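Local coordinates for EH1AB1 (Metagenome, PDB 6RB0), which is probably a serine ester hydrolase of the alpha/beta hydrolase fold, captured here covalently bound to a hexylphosphonate, at residues 172-177 and 201-206; 265-270 and 296-301. All coordinates share one frame; numbering follows the deposited sequence.

Contact 1 of 2, residues 172-177 and 201-206; sequences GGDSAG and LIYPAT. With MHH (methyl hydrogen (R)-hexylphosphonate), chain E.
Gly173 and Asp174 run parallel to Leu201 and Ile202 as neighbouring central strands of the sheet, with Ile202 N giving a 2.9 Å hydrogen bond to Gly173 O and Ser175 N returning one of 3.0 Å to Ile202 O. Beyond Asp174 the chain turns sharply into helix 176-190, and Ser175 sits at the bend with the strained backbone (phi 47°, psi -113°) of a nucleophile elbow; Gly173, Ser175 and Gly177 fit its GxSxG pattern. Gly173 has no room for a side chain, because a CB there would run into Gly177.

Asp174 and Ile202 project from the same face of the sheet, their CB atoms 4.0 Å apart. Tyr203 folds its ring back over that face: CE1 lies 3.8 Å from Asp174 CB, and the CG2 methyl of Ile202 sits over the centre of one ring face. A water links the polar ends, donating to Asp174 OD2 and hydrogen-bonding to Tyr203 OH; His113 NE2 also reaches OD2, and Phe303 N bonds to the tyrosine oxygen.

Ser175 has OG between its backbone N and carbonyl carbon (chi1 68°), which carries the oxygen to the phosphonate; there Ser175 OG and MHH P are joined covalently at 1.6 Å. Ala176 N, the first amide of the helix, points almost straight at MHH O2 from 2.9 Å. The amides of Gly103 and Gly104 also bond the phosphonate, an arrangement consistent with an oxyanion hole, while the CB of Ala205 lies 4.0 Å from MHH C3 on the hexyl chain. The covalent link to OG, with backbone N-H groups gathered round the phosphonate, is consistent with Ser175 being the nucleophile and with an adduct that mimics the tetrahedral intermediate expected in ester hydrolysis.

Contact 2 of 2, residues 265-270 and 296-301; sequences LTAGYD and PGTIHG. With MHH (methyl hydrogen (R)-hexylphosphonate), chain E.
Asp270 and His300 both hold CG trans to the backbone N (chi1 -179° and -165°), and these extended side chains meet in a His-carboxylate hydrogen bond that fits the histidine-acid pair of a Ser-His-Asp triad, as in alpha/beta hydrolases. His300 ND1 donates to Asp270 OD2 over 2.6 Å, nearly straight. The oxygen lies in the imidazole plane, but the nitrogen approaches it from above the carboxylate, the two planes standing 70° apart. Asp270 OD1 takes a further bond from Leu272 N, helping to fix the carboxylate's rotation. At the far edge of the imidazole, His300 NE2 is hydrogen-bonded to Ser175 OG, and the methoxy carbon MHH C7 lies 3.4 Å from His300 NE2.

A type I turn from Ala267 to Asp270 carries the chain out of the strand and packs against the loop after strand 290-295. Thr298 O accepts a hydrogen bond from Tyr269 N at 3.0 Å, and Ala267 CB touches the CG2 methyl of Thr298. Gly268 passes Pro296 with 4.0 Å between their CA atoms, too close for a CB on Gly268. The tyrosine ring brings its CE2 edge to within 3.7 Å of Gly297 CA. Nearer the histidine, one water donates to Tyr269 O at 2.6 Å and accepts a bond from His300 N at 2.7 Å.

Contact 1 holds Ser175, the probable nucleophile, and contact 2 holds His300 and Asp270, which with it fit a Ser-His-Asp triad; their centres are 12 Å apart. The junction is a probable hydrogen bond between Ser175 OG and His300 NE2, at 2.8 Å; with OG already bonded to phosphorus, NE2 would presumably be the donor. Tyr203 of contact 1 reaches across to contact 2: its CD1 comes to 3.2 Å from His300 CE1, and its side chain also touches Asp270. The two contacts also share the sheet, since strands 198-202 and 262-267 are neighbours and Tyr203 N probably bonds to Leu265 O at 2.7 Å. Both meet one phosphonate, Ser175 through its covalent bond and His300 through its ring edge.

Contact 1 of 2, residues 172-177 and 201-206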
loop_
_atom_site.group_PDB
_atom_site.type_symbol
_atom_site.label_atom_id
_atom_site.label_comp_id
_atom_site.label_asym_id
_atom_site.label_seq_id
_atom_site.Cartn_x
_atom_site.Cartn_y
_atom_site.Cartn_z
ATOM N N GLY A 172 7.452 -12.805 5.498
ATOM C CA GLY A 172 6.196 -12.730 4.748
ATOM C C GLY A 172 5.818 -14.081 4.217
ATOM O O GLY A 172 6.622 -15.016 4.331
ATOM N N GLY A 173 4.614 -14.168 3.678
ATOM C CA GLY A 173 4.114 -15.389 3.043
ATOM C C GLY A 173 2.687 -15.194 2.608
ATOM O O GLY A 173 2.096 -14.140 2.941
ATOM N N ASP A 174 2.161 -16.198 1.923
ATOM C CA ASP A 174 0.762 -16.263 1.445
ATOM C C ASP A 174 0.017 -17.361 2.209
ATOM O O ASP A 174 0.566 -18.420 2.493
ATOM C CB ASP A 174 0.774 -16.454 -0.071
ATOM C CG ASP A 174 1.474 -17.735 -0.494
ATOM O OD1 ASP A 174 2.705 -17.821 -0.321
ATOM O OD2 ASP A 174 0.773 -18.638 -0.969
ATOM N N SER A 175 -1.245 -17.087 2.542
ATOM C CA SER A 175 -2.085 -17.950 3.381
ATOM C C SER A 175 -1.467 -18.479 4.678
ATOM O O SER A 175 -1.275 -17.692 5.603
ATOM C CB SER A 175 -3.227 -18.742 2.692
ATOM O OG SER A 175 -2.955 -19.798 1.798
ATOM N N ALA A 176 -1.247 -19.795 4.768
ATOM C CA ALA A 176 -0.558 -20.385 5.903
ATOM C C ALA A 176 0.782 -19.665 6.102
ATOM O O ALA A 176 1.135 -19.365 7.244
ATOM C CB ALA A 176 -0.379 -21.861 5.667
ATOM N N GLY A 177 1.470 -19.337 5.010
ATOM C CA GLY A 177 2.749 -18.604 5.049
ATOM C C GLY A 177 2.585 -17.220 5.650
ATOM O O GLY A 177 3.511 -16.772 6.332
ATOM N N LEU A 201 2.034 -9.770 4.765
ATOM C CA LEU A 201 0.969 -10.786 4.977
ATOM C C LEU A 201 0.050 -10.843 3.754
ATOM O O LEU A 201 -0.789 -9.955 3.583
ATOM C CB LEU A 201 0.193 -10.435 6.244
ATOM C CG LEU A 201 1.048 -10.044 7.448
ATOM C CD1 LEU A 201 0.163 -9.832 8.664
ATOM C CD2 LEU A 201 2.123 -11.091 7.738
ATOM N N ILE A 202 0.224 -11.863 2.921
ATOM C CA ILE A 202 -0.597 -12.055 1.697
ATOM C C ILE A 202 -1.766 -12.984 2.047
ATOM O O ILE A 202 -1.524 -14.155 2.346
ATOM C CB ILE A 202 0.276 -12.578 0.549
ATOM C CG1 ILE A 202 1.535 -11.724 0.365
ATOM C CG2 ILE A 202 -0.544 -12.665 -0.726
ATOM C CD1 ILE A 202 1.256 -10.252 0.094
ATOM N N TYR A 203 -2.986 -12.443 2.029
ATOM C CA TYR A 203 -4.242 -13.140 2.409
ATOM C C TYR A 203 -3.957 -14.191 3.480
ATOM O O TYR A 203 -4.191 -15.387 3.291
ATOM C CB TYR A 203 -4.984 -13.707 1.194
ATOM C CG TYR A 203 -4.206 -14.290 0.042
ATOM C CD1 TYR A 203 -3.522 -15.496 0.139
ATOM C CD2 TYR A 203 -4.276 -13.690 -1.204
ATOM C CE1 TYR A 203 -2.876 -16.053 -0.956
ATOM C CE2 TYR A 203 -3.636 -14.230 -2.307
ATOM C CZ TYR A 203 -2.934 -15.413 -2.185
ATOM O OH TYR A 203 -2.314 -15.923 -3.289
ATOM N N PRO A 204 -3.488 -13.755 4.667
ATOM C CA PRO A 204 -3.192 -14.682 5.753
ATOM C C PRO A 204 -4.486 -15.231 6.359
ATOM O O PRO A 204 -5.506 -14.567 6.269
ATOM C CB PRO A 204 -2.442 -13.802 6.762
ATOM C CG PRO A 204 -3.046 -12.427 6.554
ATOM C CD PRO A 204 -3.293 -12.349 5.056
ATOM N N ALA A 205 -4.412 -16.442 6.915
ATOM C CA ALA A 205 -5.361 -16.977 7.920
ATOM C C ALA A 205 -4.948 -16.438 9.293
ATOM O O ALA A 205 -3.810 -16.714 9.696
ATOM C CB ALA A 205 -5.328 -18.481 7.912
ATOM N N THR A 206 -5.807 -15.678 9.973
ATOM C CA THR A 206 -5.440 -14.984 11.238
ATOM C C THR A 206 -6.340 -15.430 12.392
ATOM O O THR A 206 -6.014 -15.081 13.550
ATOM C CB THR A 206 -5.513 -13.462 11.073
ATOM O OG1 THR A 206 -6.890 -13.130 10.896
ATOM C CG2 THR A 206 -4.691 -12.952 9.910
HETATM C C1 MHH E . -4.876 -21.396 3.099
HETATM C C2 MHH E . -5.129 -22.414 4.209
HETATM C C3 MHH E . -5.090 -21.803 5.615
HETATM C C7 MHH E . -3.600 -21.624 -0.540
HETATM P P MHH E . -3.309 -21.344 2.166
HETATM O O1 MHH E . -3.711 -22.151 0.780
HETATM O O2 MHH E . -2.050 -21.792 2.870
HETATM C C4 MHH E . -4.467 -22.728 6.669
HETATM C C5 MHH E . -5.410 -23.075 7.819
HETATM C C6 MHH E . -4.671 -22.989 9.144
HETATM O O HOH W 1 -0.720 -17.875 -3.113
#

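Contact 2 of 2, residues 265-270 and 296-301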
loop_
_atom_site.group_PDB
_atom_site.type_symbol
_atom_site.label_atom_id
_atom_site.label_comp_id
_atom_site.label_asym_id
_atom_site.label_seq_id
_atom_site.Cartn_x
_atom_site.Cartn_y
_atom_site.Cartn_z
ATOM N N LEU A 265 -2.547 -7.836 2.460
ATOM C CA LEU A 265 -3.285 -7.929 1.182
ATOM C C LEU A 265 -4.410 -8.947 1.350
ATOM O O LEU A 265 -4.140 -10.052 1.856
ATOM C CB LEU A 265 -2.319 -8.355 0.077
ATOM C CG LEU A 265 -2.943 -8.427 -1.313
ATOM C CD1 LEU A 265 -1.926 -8.118 -2.397
ATOM C CD2 LEU A 265 -3.595 -9.776 -1.542
ATOM N N THR A 266 -5.621 -8.578 0.939
ATOM C CA THR A 266 -6.780 -9.499 0.845
ATOM C C THR A 266 -7.240 -9.574 -0.613
ATOM O O THR A 266 -6.973 -8.625 -1.388
ATOM C CB THR A 266 -7.900 -9.087 1.807
ATOM O OG1 THR A 266 -8.284 -7.742 1.519
ATOM C CG2 THR A 266 -7.499 -9.201 3.264
ATOM N N ALA A 267 -7.856 -10.701 -0.977
ATOM C CA ALA A 267 -8.617 -10.878 -2.229
ATOM C C ALA A 267 -10.106 -10.751 -1.901
ATOM O O ALA A 267 -10.521 -11.202 -0.816
ATOM C CB ALA A 267 -8.282 -12.205 -2.851
ATOM N N GLY A 268 -10.869 -10.128 -2.795
ATOM C CA GLY A 268 -12.298 -9.817 -2.599
ATOM C C GLY A 268 -13.141 -11.054 -2.345
ATOM O O GLY A 268 -14.024 -10.978 -1.458
ATOM N N TYR A 269 -12.883 -12.145 -3.082
ATOM C CA TYR A 269 -13.692 -13.395 -3.073
ATOM C C TYR A 269 -12.963 -14.490 -2.301
ATOM O O TYR A 269 -12.969 -15.655 -2.714
ATOM C CB TYR A 269 -14.008 -13.829 -4.503
ATOM C CG TYR A 269 -15.093 -12.992 -5.122
ATOM C CD1 TYR A 269 -16.427 -13.329 -4.937
ATOM C CD2 TYR A 269 -14.798 -11.833 -5.832
ATOM C CE1 TYR A 269 -17.443 -12.564 -5.484
ATOM C CE2 TYR A 269 -15.805 -11.058 -6.391
ATOM C CZ TYR A 269 -17.130 -11.424 -6.206
ATOM O OH TYR A 269 -18.141 -10.670 -6.722
ATOM N N ASP A 270 -12.362 -14.111 -1.186
ATOM C CA ASP A 270 -11.542 -15.012 -0.343
ATOM C C ASP A 270 -12.251 -15.162 0.995
ATOM O O ASP A 270 -12.553 -14.167 1.639
ATOM C CB ASP A 270 -10.126 -14.449 -0.210
ATOM C CG ASP A 270 -9.184 -15.304 0.614
ATOM O OD1 ASP A 270 -9.639 -16.317 1.193
ATOM O OD2 ASP A 270 -7.992 -14.943 0.665
ATOM N N PRO A 296 -10.286 -6.569 -5.267
ATOM C CA PRO A 296 -11.629 -7.096 -5.477
ATOM C C PRO A 296 -11.639 -7.947 -6.754
ATOM O O PRO A 296 -10.772 -7.767 -7.614
ATOM C CB PRO A 296 -12.478 -5.828 -5.648
ATOM C CG PRO A 296 -11.508 -4.833 -6.250
ATOM C CD PRO A 296 -10.185 -5.132 -5.574
ATOM N N GLY A 297 -12.600 -8.861 -6.864
ATOM C CA GLY A 297 -12.848 -9.569 -8.136
ATOM C C GLY A 297 -11.837 -10.665 -8.409
ATOM O O GLY A 297 -11.856 -11.211 -9.529
ATOM N N THR A 298 -11.011 -11.014 -7.423
ATOM C CA THR A 298 -10.064 -12.148 -7.518
ATOM C C THR A 298 -10.241 -13.037 -6.287
ATOM O O THR A 298 -10.933 -12.629 -5.327
ATOM C CB THR A 298 -8.621 -11.670 -7.734
ATOM O OG1 THR A 298 -7.854 -12.793 -8.169
ATOM C CG2 THR A 298 -7.988 -11.086 -6.492
ATOM N N ILE A 299 -9.576 -14.187 -6.320
ATOM C CA ILE A 299 -9.782 -15.316 -5.372
ATOM C C ILE A 299 -8.510 -15.518 -4.562
ATOM O O ILE A 299 -7.435 -15.069 -4.992
ATOM C CB ILE A 299 -10.154 -16.594 -6.142
ATOM C CG1 ILE A 299 -9.187 -16.831 -7.301
ATOM C CG2 ILE A 299 -11.595 -16.535 -6.611
ATOM C CD1 ILE A 299 -9.127 -18.255 -7.764
ATOM N N HIS A 300 -8.642 -16.220 -3.445
ATOM C CA HIS A 300 -7.499 -16.790 -2.698
ATOM C C HIS A 300 -6.573 -17.537 -3.660
ATOM O O HIS A 300 -7.094 -18.349 -4.445
ATOM C CB HIS A 300 -8.017 -17.750 -1.639
ATOM C CG HIS A 300 -6.967 -18.076 -0.651
ATOM N ND1 HIS A 300 -6.654 -17.209 0.364
ATOM C CD2 HIS A 300 -6.124 -19.123 -0.555
ATOM C CE1 HIS A 300 -5.682 -17.722 1.080
ATOM N NE2 HIS A 300 -5.340 -18.900 0.537
ATOM N N GLY A 301 -5.261 -17.289 -3.590
ATOM C CA GLY A 301 -4.248 -17.994 -4.401
ATOM C C GLY A 301 -3.733 -17.162 -5.562
ATOM O O GLY A 301 -2.724 -17.552 -6.147
HETATM C C1 MHH E . -4.876 -21.396 3.099
HETATM C C2 MHH E . -5.129 -22.414 4.209
HETATM C C3 MHH E . -5.090 -21.803 5.615
HETATM C C7 MHH E . -3.600 -21.624 -0.540
HETATM P P MHH E . -3.309 -21.344 2.166
HETATM O O1 MHH E . -3.711 -22.151 0.780
HETATM O O2 MHH E . -2.050 -21.792 2.870
HETATM C C4 MHH E . -4.467 -22.728 6.669
HETATM C C5 MHH E . -5.410 -23.075 7.819
HETATM C C6 MHH E . -4.671 -22.989 9.144
HETATM O O HOH W 2 -11.021 -17.347 -2.918
#